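Local coordinates for protein integral membrane indolylacetylinositol arabinosyltransferase EmbC (Mycolicibacterium smegmatis, PDB 7BVE) that probably polymerises arabinose into the arabinan of the mycobacterial cell wall as a membrane-embedded arabinosyltransferase, and is seen here with ethambutol bound, at residues 280-285 / 298-303; 232-237 / 407-412; 601-606 / 664-669. One frame throughout, in Å; residues are numbered along the deposited sequence.

Contact 1: 280-285 / 298-303. With 95E (Ethambutol), chain G.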
loop_
_atom_site.group_PDB
_atom_site.type_symbol
_atom_site.label_atom_id
_atom_site.label_comp_id
_atom_site.label_asym_id
_atom_site.label_seq_id
_atom_site.Cartn_x
_atom_site.Cartn_y
_atom_site.Cartn_z
ATOM N N ASP A 280 -12.241 -4.737 21.759
ATOM C CA ASP A 280 -12.934 -5.303 22.904
ATOM C C ASP A 280 -13.100 -4.306 24.029
ATOM O O ASP A 280 -14.162 -4.256 24.653
ATOM C CB ASP A 280 -12.190 -6.527 23.429
ATOM C CG ASP A 280 -12.192 -7.665 22.454
ATOM O OD1 ASP A 280 -13.123 -7.741 21.629
ATOM O OD2 ASP A 280 -11.263 -8.492 22.517
ATOM N N GLY A 281 -12.074 -3.502 24.298
ATOM C CA GLY A 281 -12.222 -2.445 25.276
ATOM C C GLY A 281 -13.116 -1.333 24.781
ATOM O O GLY A 281 -13.791 -0.670 25.570
ATOM N N TYR A 282 -13.156 -1.149 23.462
ATOM C CA TYR A 282 -14.048 -0.205 22.806
ATOM C C TYR A 282 -15.505 -0.525 23.125
ATOM O O TYR A 282 -16.236 0.290 23.702
ATOM C CB TYR A 282 -13.793 -0.286 21.302
ATOM C CG TYR A 282 -14.302 0.864 20.484
ATOM C CD1 TYR A 282 -15.589 0.885 20.001
ATOM C CD2 TYR A 282 -13.496 1.952 20.223
ATOM C CE1 TYR A 282 -16.046 1.949 19.264
ATOM C CE2 TYR A 282 -13.944 3.013 19.485
ATOM C CZ TYR A 282 -15.218 3.009 19.017
ATOM O OH TYR A 282 -15.664 4.074 18.282
ATOM N N ILE A 283 -15.918 -1.749 22.798
ATOM C CA ILE A 283 -17.289 -2.199 23.000
ATOM C C ILE A 283 -17.609 -2.364 24.479
ATOM O O ILE A 283 -18.732 -2.076 24.909
ATOM C CB ILE A 283 -17.501 -3.494 22.201
ATOM C CG1 ILE A 283 -17.315 -3.210 20.717
ATOM C CG2 ILE A 283 -18.873 -4.080 22.414
ATOM C CD1 ILE A 283 -17.249 -4.431 19.884
ATOM N N LEU A 284 -16.636 -2.775 25.291
ATOM C CA LEU A 284 -16.899 -2.927 26.717
ATOM C C LEU A 284 -17.102 -1.578 27.396
ATOM O O LEU A 284 -17.979 -1.437 28.254
ATOM C CB LEU A 284 -15.763 -3.702 27.376
ATOM C CG LEU A 284 -15.943 -4.057 28.849
ATOM C CD1 LEU A 284 -17.121 -4.981 29.040
ATOM C CD2 LEU A 284 -14.685 -4.683 29.392
ATOM N N THR A 285 -16.359 -0.554 26.975
ATOM C CA THR A 285 -16.520 0.768 27.566
ATOM C C THR A 285 -17.823 1.422 27.121
ATOM O O THR A 285 -18.515 2.056 27.935
ATOM C CB THR A 285 -15.321 1.629 27.196
ATOM O OG1 THR A 285 -14.124 0.942 27.567
ATOM C CG2 THR A 285 -15.360 2.925 27.937
ATOM N N ASN A 298 -21.797 6.276 20.699
ATOM C CA ASN A 298 -20.424 5.946 20.362
ATOM C C ASN A 298 -19.531 6.890 21.143
ATOM O O ASN A 298 -19.676 8.112 21.056
ATOM C CB ASN A 298 -20.183 6.066 18.865
ATOM C CG ASN A 298 -18.882 5.440 18.435
ATOM O OD1 ASN A 298 -18.085 5.007 19.254
ATOM N ND2 ASN A 298 -18.682 5.349 17.142
ATOM N N TYR A 299 -18.606 6.322 21.900
ATOM C CA TYR A 299 -18.058 7.033 23.041
ATOM C C TYR A 299 -16.752 7.723 22.692
ATOM O O TYR A 299 -16.460 8.804 23.205
ATOM C CB TYR A 299 -17.891 6.031 24.175
ATOM C CG TYR A 299 -17.406 6.544 25.491
ATOM C CD1 TYR A 299 -18.210 7.337 26.286
ATOM C CD2 TYR A 299 -16.174 6.154 25.983
ATOM C CE1 TYR A 299 -17.775 7.770 27.511
ATOM C CE2 TYR A 299 -15.735 6.577 27.199
ATOM C CZ TYR A 299 -16.537 7.378 27.959
ATOM O OH TYR A 299 -16.095 7.799 29.180
ATOM N N TYR A 300 -15.971 7.130 21.805
ATOM C CA TYR A 300 -14.646 7.632 21.500
ATOM C C TYR A 300 -14.604 8.525 20.273
ATOM O O TYR A 300 -13.559 9.111 20.004
ATOM C CB TYR A 300 -13.679 6.462 21.315
ATOM C CG TYR A 300 -13.432 5.653 22.565
ATOM C CD1 TYR A 300 -12.555 6.094 23.536
ATOM C CD2 TYR A 300 -14.074 4.447 22.767
ATOM C CE1 TYR A 300 -12.328 5.362 24.671
ATOM C CE2 TYR A 300 -13.852 3.707 23.898
ATOM C CZ TYR A 300 -12.979 4.168 24.844
ATOM O OH TYR A 300 -12.753 3.429 25.974
ATOM N N ARG A 301 -15.695 8.662 19.529
ATOM C CA ARG A 301 -15.631 9.419 18.289
ATOM C C ARG A 301 -17.024 9.938 17.963
ATOM O O ARG A 301 -18.027 9.429 18.462
ATOM C CB ARG A 301 -15.045 8.552 17.166
ATOM C CG ARG A 301 -14.589 9.271 15.909
ATOM C CD ARG A 301 -13.778 8.368 15.019
ATOM N NE ARG A 301 -13.453 9.037 13.768
ATOM C CZ ARG A 301 -12.427 9.863 13.578
ATOM N NH1 ARG A 301 -12.258 10.406 12.387
ATOM N NH2 ARG A 301 -11.587 10.147 14.551
ATOM N N TRP A 302 -17.050 11.017 17.177
ATOM C CA TRP A 302 -18.233 11.602 16.532
ATOM C C TRP A 302 -19.228 12.213 17.510
ATOM O O TRP A 302 -20.424 11.968 17.397
ATOM C CB TRP A 302 -18.963 10.620 15.614
ATOM C CG TRP A 302 -18.151 10.106 14.493
ATOM C CD1 TRP A 302 -17.603 10.830 13.494
ATOM C CD2 TRP A 302 -17.940 8.740 14.156
ATOM N NE1 TRP A 302 -16.972 10.008 12.611
ATOM C CE2 TRP A 302 -17.177 8.714 12.988
ATOM C CE3 TRP A 302 -18.275 7.527 14.763
ATOM C CZ2 TRP A 302 -16.754 7.534 12.408
ATOM C CZ3 TRP A 302 -17.852 6.366 14.184
ATOM C CH2 TRP A 302 -17.102 6.373 13.023
ATOM N N PHE A 303 -18.735 12.993 18.475
ATOM C CA PHE A 303 -19.502 14.050 19.141
ATOM C C PHE A 303 -20.673 13.532 19.970
ATOM O O PHE A 303 -21.603 14.275 20.268
ATOM C CB PHE A 303 -19.988 15.064 18.105
ATOM C CG PHE A 303 -18.883 15.849 17.472
ATOM C CD1 PHE A 303 -17.839 16.313 18.213
ATOM C CD2 PHE A 303 -18.816 15.979 16.108
ATOM C CE1 PHE A 303 -16.821 16.996 17.605
ATOM C CE2 PHE A 303 -17.780 16.641 15.506
ATOM C CZ PHE A 303 -16.789 17.147 16.260
HETATM C C2 95E G . -17.527 1.443 16.065
HETATM O O12 95E G . -9.548 -0.909 14.462
HETATM C C11 95E G . -10.726 -0.793 14.402
HETATM C C10 95E G . -11.399 0.554 14.666
HETATM C C13 95E G . -10.438 1.531 15.332
HETATM C C14 95E G . -10.074 2.696 14.419
HETATM N N9 95E G . -12.546 0.368 15.529
HETATM C C8 95E G . -13.714 0.224 14.691
HETATM C C7 95E G . -14.896 0.943 15.323
HETATM N N6 95E G . -15.533 0.086 16.294
HETATM C C3 95E G . -16.938 0.043 15.966
HETATM O O1 95E G . -17.787 2.031 15.073
HETATM C C4 95E G . -17.637 -0.887 16.942
HETATM C C5 95E G . -16.702 -2.019 17.350
#
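The ethambutol pocket has Y282 in its wall, and the loop 298-303 backs this tyrosine from behind. Y282 and I283 lie in the first turn of helix 281-293. The chain then returns after the helix to pack Y300 and N298 against Y282. Amine N6 of ethambutol lies over one face of the Y282 ring, 3.5 Å from CE1. The Y300 ring is on the other side of the ring plane. The two tyrosines run antiparallel, ring beside ring, with planes at 34° and Y282 CE2 3.6 Å from Y300 CD2. The phenol end of Y282 makes a weak hydrogen bond from OH to N298 OD1, 2.8 Å long. The N298 amide is turned 74° from the ring. I283 adds a hydrophobic contact, with CD1 3.5 Å from C5 of the drug.

One turn on, T285 brings CG2 to 3.7 Å from Y299 CE2. Its CG2 is anti to the backbone N, while OG1 turns back and bonds to G281 O at 2.6 Å. That carbonyl also takes T285 N. Y299 covers a face of Y300, and its own OH bonds to F977 O. W965 and V1004, from the C-terminal part of the chain, also line the pocket, with D279, Y314, R383 and W572, in a site consistent with the GT-C fold of the Emb arabinosyltransferases.

Contact 2: 232-237 / 407-412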
loop_
_atom_site.group_PDB
_atom_site.type_symbol
_atom_site.label_atom_id
_atom_site.label_comp_id
_atom_site.label_asym_id
_atom_site.label_seq_id
_atom_site.Cartn_x
_atom_site.Cartn_y
_atom_site.Cartn_z
ATOM N N GLY A 232 -48.255 -17.321 13.316
ATOM C CA GLY A 232 -49.004 -18.487 13.771
ATOM C C GLY A 232 -50.064 -18.930 12.776
ATOM O O GLY A 232 -50.236 -20.130 12.522
ATOM N N ALA A 233 -50.767 -17.966 12.177
ATOM C CA ALA A 233 -51.736 -18.295 11.136
ATOM C C ALA A 233 -51.052 -18.847 9.891
ATOM O O ALA A 233 -51.608 -19.711 9.201
ATOM C CB ALA A 233 -52.564 -17.063 10.787
ATOM N N LEU A 234 -49.834 -18.382 9.604
ATOM C CA LEU A 234 -49.062 -18.936 8.494
ATOM C C LEU A 234 -48.691 -20.395 8.738
ATOM O O LEU A 234 -48.700 -21.207 7.806
ATOM C CB LEU A 234 -47.810 -18.098 8.267
ATOM C CG LEU A 234 -46.917 -18.474 7.094
ATOM C CD1 LEU A 234 -47.692 -18.341 5.813
ATOM C CD2 LEU A 234 -45.693 -17.587 7.065
ATOM N N HIS A 235 -48.379 -20.755 9.987
ATOM C CA HIS A 235 -48.127 -22.166 10.288
ATOM C C HIS A 235 -49.386 -23.014 10.158
ATOM O O HIS A 235 -49.321 -24.163 9.697
ATOM C CB HIS A 235 -47.549 -22.333 11.685
ATOM C CG HIS A 235 -47.276 -23.760 12.043
ATOM N ND1 HIS A 235 -48.198 -24.554 12.689
ATOM C CD2 HIS A 235 -46.205 -24.551 11.798
ATOM C CE1 HIS A 235 -47.697 -25.763 12.853
ATOM N NE2 HIS A 235 -46.489 -25.788 12.321
ATOM N N VAL A 236 -50.533 -22.479 10.583
ATOM C CA VAL A 236 -51.784 -23.229 10.454
ATOM C C VAL A 236 -52.145 -23.425 8.980
ATOM O O VAL A 236 -52.697 -24.463 8.592
ATOM C CB VAL A 236 -52.902 -22.531 11.252
ATOM C CG1 VAL A 236 -54.228 -23.238 11.104
ATOM C CG2 VAL A 236 -52.538 -22.502 12.715
ATOM N N LEU A 237 -51.778 -22.469 8.125
ATOM C CA LEU A 237 -51.950 -22.684 6.690
ATOM C C LEU A 237 -50.965 -23.716 6.152
ATOM O O LEU A 237 -51.310 -24.500 5.262
ATOM C CB LEU A 237 -51.792 -21.380 5.918
ATOM C CG LEU A 237 -52.818 -20.281 6.122
ATOM C CD1 LEU A 237 -52.455 -19.119 5.239
ATOM C CD2 LEU A 237 -54.190 -20.786 5.806
ATOM N N ARG A 407 -42.710 -25.591 2.649
ATOM C CA ARG A 407 -43.445 -24.815 3.636
ATOM C C ARG A 407 -42.839 -23.424 3.726
ATOM O O ARG A 407 -41.657 -23.235 3.448
ATOM C CB ARG A 407 -43.425 -25.499 5.001
ATOM C CG ARG A 407 -44.321 -26.711 5.086
ATOM C CD ARG A 407 -44.198 -27.427 6.404
ATOM N NE ARG A 407 -45.197 -28.481 6.510
ATOM C CZ ARG A 407 -45.284 -29.329 7.525
ATOM N NH1 ARG A 407 -44.416 -29.265 8.520
ATOM N NH2 ARG A 407 -46.236 -30.247 7.537
ATOM N N LEU A 408 -43.657 -22.451 4.123
ATOM C CA LEU A 408 -43.268 -21.044 4.086
ATOM C C LEU A 408 -42.817 -20.482 5.422
ATOM O O LEU A 408 -42.146 -19.443 5.443
ATOM C CB LEU A 408 -44.424 -20.188 3.579
ATOM C CG LEU A 408 -44.736 -20.274 2.100
ATOM C CD1 LEU A 408 -45.996 -19.530 1.828
ATOM C CD2 LEU A 408 -43.606 -19.633 1.364
ATOM N N LEU A 409 -43.187 -21.119 6.532
ATOM C CA LEU A 409 -42.786 -20.607 7.838
ATOM C C LEU A 409 -41.275 -20.614 8.086
ATOM O O LEU A 409 -40.785 -19.610 8.630
ATOM C CB LEU A 409 -43.539 -21.357 8.946
ATOM C CG LEU A 409 -43.246 -20.912 10.379
ATOM C CD1 LEU A 409 -43.700 -19.497 10.612
ATOM C CD2 LEU A 409 -43.903 -21.832 11.355
ATOM N N PRO A 410 -40.481 -21.643 7.730
ATOM C CA PRO A 410 -39.026 -21.468 7.858
ATOM C C PRO A 410 -38.432 -20.432 6.918
ATOM O O PRO A 410 -37.395 -19.849 7.248
ATOM C CB PRO A 410 -38.476 -22.873 7.592
ATOM C CG PRO A 410 -39.522 -23.576 6.918
ATOM C CD PRO A 410 -40.782 -23.064 7.466
ATOM N N VAL A 411 -39.083 -20.127 5.800
ATOM C CA VAL A 411 -38.616 -19.033 4.955
ATOM C C VAL A 411 -38.874 -17.685 5.630
ATOM O O VAL A 411 -38.030 -16.777 5.583
ATOM C CB VAL A 411 -39.280 -19.130 3.570
ATOM C CG1 VAL A 411 -38.863 -17.987 2.685
ATOM C CG2 VAL A 411 -38.928 -20.447 2.917
ATOM N N ALA A 412 -40.013 -17.549 6.315
ATOM C CA ALA A 412 -40.284 -16.315 7.049
ATOM C C ALA A 412 -39.359 -16.166 8.254
ATOM O O ALA A 412 -38.915 -15.053 8.580
ATOM C CB ALA A 412 -41.744 -16.279 7.486
#
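H235 and L409 meet because both side chains leave the backbone with CG anti to N, chi1 180° and -179°. The imidazole and the leucine then cross at a slant. Methyl CD2 of L409 comes to the edge of the H235 ring, near its plane, 3.6 Å from CD2 of the histidine. The same methyl lies 3.7 Å from H235 CB, so it rests against both the ring and its stem. The backbones are close here, with CA of H235 6.1 Å from CA of L409.

L234 carries the rest of the contact. It also holds CG anti to N and reaches toward the second segment with both of its methyls. CD2 lies 4.2 Å from A412 CB and 4.5 Å from L409 CD1. CD1 lies 4.4 Å from L408 CB. This is loose apolar packing of aliphatic carbons. H235 is the only polar side chain that touches across, and it does so through carbon. Both segments fall in predicted transmembrane helices, so this is helix-end packing of the GT-C-type membrane domain.

H235 also belongs to a ligand site. It lines the pocket of the bound phosphopantetheine group, and its ring meets that of H245. D238, one residue past segment 232-237, accepts hydrogen bonds at OD2 from L408 N and L409 N, which ties the end of helix 214-238 to the start of helix 409-422. Around this junction, helix 14-32 packs on A233, V236 and L237. Helix 440-449 covers L408 and V411, and helix 456-467 touches L234, L408 and A412.

Contact 3: 601-606 / 664-669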
loop_
_atom_site.group_PDB
_atom_site.type_symbol
_atom_site.label_atom_id
_atom_site.label_comp_id
_atom_site.label_asym_id
_atom_site.label_seq_id
_atom_site.Cartn_x
_atom_site.Cartn_y
_atom_site.Cartn_z
ATOM N N SER A 601 -7.525 -38.665 -12.060
ATOM C CA SER A 601 -6.134 -38.702 -12.490
ATOM C C SER A 601 -5.238 -38.194 -11.375
ATOM O O SER A 601 -5.514 -37.147 -10.786
ATOM C CB SER A 601 -5.922 -37.849 -13.732
ATOM O OG SER A 601 -6.045 -36.487 -13.396
ATOM N N ARG A 602 -4.149 -38.916 -11.112
ATOM C CA ARG A 602 -3.253 -38.532 -10.032
ATOM C C ARG A 602 -2.346 -37.368 -10.407
ATOM O O ARG A 602 -1.731 -36.766 -9.517
ATOM C CB ARG A 602 -2.443 -39.744 -9.596
ATOM C CG ARG A 602 -1.521 -40.269 -10.642
ATOM C CD ARG A 602 -0.916 -41.588 -10.218
ATOM N NE ARG A 602 -0.225 -41.481 -8.941
ATOM C CZ ARG A 602 0.309 -42.508 -8.291
ATOM N NH1 ARG A 602 0.278 -43.721 -8.822
ATOM N NH2 ARG A 602 0.906 -42.315 -7.124
ATOM N N ARG A 603 -2.269 -37.036 -11.697
ATOM C CA ARG A 603 -1.635 -35.800 -12.147
ATOM C C ARG A 603 -2.329 -34.587 -11.538
ATOM O O ARG A 603 -1.679 -33.692 -10.982
ATOM C CB ARG A 603 -1.683 -35.764 -13.679
ATOM C CG ARG A 603 -0.828 -34.737 -14.413
ATOM C CD ARG A 603 -1.554 -33.441 -14.715
ATOM N NE ARG A 603 -2.844 -33.653 -15.361
ATOM C CZ ARG A 603 -3.023 -33.853 -16.660
ATOM N NH1 ARG A 603 -4.244 -34.032 -17.136
ATOM N NH2 ARG A 603 -1.988 -33.874 -17.482
ATOM N N ASN A 604 -3.664 -34.575 -11.590
ATOM C CA ASN A 604 -4.436 -33.453 -11.070
ATOM C C ASN A 604 -4.370 -33.386 -9.551
ATOM O O ASN A 604 -4.320 -32.295 -8.970
ATOM C CB ASN A 604 -5.883 -33.572 -11.528
ATOM C CG ASN A 604 -6.042 -33.388 -13.010
ATOM O OD1 ASN A 604 -5.397 -32.542 -13.615
ATOM N ND2 ASN A 604 -6.917 -34.173 -13.605
ATOM N N ARG A 605 -4.351 -34.543 -8.893
ATOM C CA ARG A 605 -4.268 -34.566 -7.440
ATOM C C ARG A 605 -2.906 -34.089 -6.951
ATOM O O ARG A 605 -2.815 -33.392 -5.931
ATOM C CB ARG A 605 -4.572 -35.968 -6.928
ATOM C CG ARG A 605 -6.013 -36.377 -7.121
ATOM C CD ARG A 605 -6.341 -37.548 -6.249
ATOM N NE ARG A 605 -5.662 -38.768 -6.648
ATOM C CZ ARG A 605 -6.212 -39.691 -7.422
ATOM N NH1 ARG A 605 -5.538 -40.776 -7.742
ATOM N NH2 ARG A 605 -7.449 -39.537 -7.856
ATOM N N THR A 606 -1.841 -34.411 -7.685
ATOM C CA THR A 606 -0.524 -33.902 -7.320
ATOM C C THR A 606 -0.418 -32.397 -7.566
ATOM O O THR A 606 0.224 -31.680 -6.787
ATOM C CB THR A 606 0.542 -34.672 -8.088
ATOM O OG1 THR A 606 0.341 -36.071 -7.875
ATOM C CG2 THR A 606 1.914 -34.332 -7.584
ATOM N N TRP A 664 6.239 -35.836 -14.038
ATOM C CA TRP A 664 6.605 -37.220 -14.327
ATOM C C TRP A 664 5.374 -38.103 -14.481
ATOM O O TRP A 664 5.361 -39.011 -15.319
ATOM C CB TRP A 664 7.499 -37.785 -13.235
ATOM C CG TRP A 664 7.948 -39.175 -13.534
ATOM C CD1 TRP A 664 8.860 -39.559 -14.472
ATOM C CD2 TRP A 664 7.469 -40.377 -12.928
ATOM N NE1 TRP A 664 9.001 -40.924 -14.466
ATOM C CE2 TRP A 664 8.155 -41.449 -13.527
ATOM C CE3 TRP A 664 6.540 -40.649 -11.924
ATOM C CZ2 TRP A 664 7.936 -42.772 -13.159
ATOM C CZ3 TRP A 664 6.326 -41.963 -11.558
ATOM C CH2 TRP A 664 7.019 -43.008 -12.174
ATOM N N PHE A 665 4.340 -37.860 -13.669
ATOM C CA PHE A 665 3.062 -38.555 -13.833
ATOM C C PHE A 665 2.430 -38.262 -15.184
ATOM O O PHE A 665 1.792 -39.134 -15.782
ATOM C CB PHE A 665 2.099 -38.150 -12.719
ATOM C CG PHE A 665 2.340 -38.845 -11.424
ATOM C CD1 PHE A 665 2.918 -40.096 -11.389
ATOM C CD2 PHE A 665 2.020 -38.227 -10.235
ATOM C CE1 PHE A 665 3.137 -40.728 -10.193
ATOM C CE2 PHE A 665 2.246 -38.849 -9.037
ATOM C CZ PHE A 665 2.805 -40.100 -9.015
ATOM N N HIS A 666 2.577 -37.028 -15.663
ATOM C CA HIS A 666 2.051 -36.654 -16.970
ATOM C C HIS A 666 2.783 -37.376 -18.092
ATOM O O HIS A 666 2.156 -38.017 -18.943
ATOM C CB HIS A 666 2.166 -35.144 -17.148
ATOM C CG HIS A 666 1.553 -34.624 -18.408
ATOM N ND1 HIS A 666 1.813 -33.358 -18.883
ATOM C CD2 HIS A 666 0.679 -35.181 -19.279
ATOM C CE1 HIS A 666 1.136 -33.161 -19.999
ATOM N NE2 HIS A 666 0.442 -34.253 -20.262
ATOM N N PHE A 667 4.111 -37.279 -18.115
ATOM C CA PHE A 667 4.873 -37.764 -19.259
ATOM C C PHE A 667 5.094 -39.268 -19.244
ATOM O O PHE A 667 5.366 -39.841 -20.299
ATOM C CB PHE A 667 6.208 -37.032 -19.330
ATOM C CG PHE A 667 6.079 -35.603 -19.748
ATOM C CD1 PHE A 667 4.999 -35.186 -20.499
ATOM C CD2 PHE A 667 7.008 -34.665 -19.347
ATOM C CE1 PHE A 667 4.867 -33.870 -20.872
ATOM C CE2 PHE A 667 6.879 -33.343 -19.716
ATOM C CZ PHE A 667 5.807 -32.947 -20.478
ATOM N N SER A 668 4.974 -39.926 -18.097
ATOM C CA SER A 668 5.117 -41.373 -18.071
ATOM C C SER A 668 3.841 -42.108 -18.456
ATOM O O SER A 668 3.917 -43.276 -18.847
ATOM C CB SER A 668 5.566 -41.835 -16.686
ATOM O OG SER A 668 6.852 -41.333 -16.382
ATOM N N GLY A 669 2.684 -41.460 -18.358
ATOM C CA GLY A 669 1.422 -42.110 -18.650
ATOM C C GLY A 669 1.060 -43.166 -17.628
ATOM O O GLY A 669 0.855 -44.331 -17.980
#
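This is an antiparallel helix-helix contact at the surface of the GT-C-type membrane domain, where the start of helix 602-619 meets the end of helix 647-668. The short axes approach to 9.4 Å, with 163° between their directions. F665 is its centre and points toward the first helix; R602 lies over its ring face and T606 at its edge.

R602 runs across the F665 ring. Its CG sits between the backbone N and the carbonyl carbon, and the chain bends at chi3, which carries the guanidinium over the ring face. Methylene CD makes a CH-pi contact, 4.1 Å from the ring centroid and nearly on the normal. NE lies over the same face, offset toward the rim and 3.3 Å from CZ of F665. The guanidinium and ring planes are 32° apart. T606 comes instead to the ring edge, with OG1 3.6 Å from F665 CE2. That hydroxyl is already used, since it bonds to R602 O at 2.7 Å, where T606 N also bonds.

On the outer side, R603 and H666 extend in parallel. NH2 of R603 lies over one face of the imidazole, 3.5 Å from H666 CD2. CD1 of F667 lies over the rim of the opposite face, and F667 also packs on I439 of the second subunit. R602 NH1 makes a weak hydrogen bond to D671 O. In the last turn of helix 647-668, S668 N and OG both bond to W664 O, one from each side of the carbonyl plane.

How the contacts relate
The three contacts lie far apart in the GT-C-type part of the chain, with centres 41 to 57 Å from each other. Contact 1 is nested inside the chain loop closed by contact 2, and contact 3 follows both. Contacts 1 and 2 are buried; contact 3 is at the surface. None shares a helix with another. Contact 1 joins a helix start to a returning loop by aromatic rings and a weak hydrogen bond, next to ethambutol. Contact 2 joins two helix ends mainly by aliphatic groups, beside the phosphopantetheine. Contact 3 also joins two helix ends, but with one arginine over a phenylalanine face and another bringing a single NH2 over a histidine, and touches neither ligand.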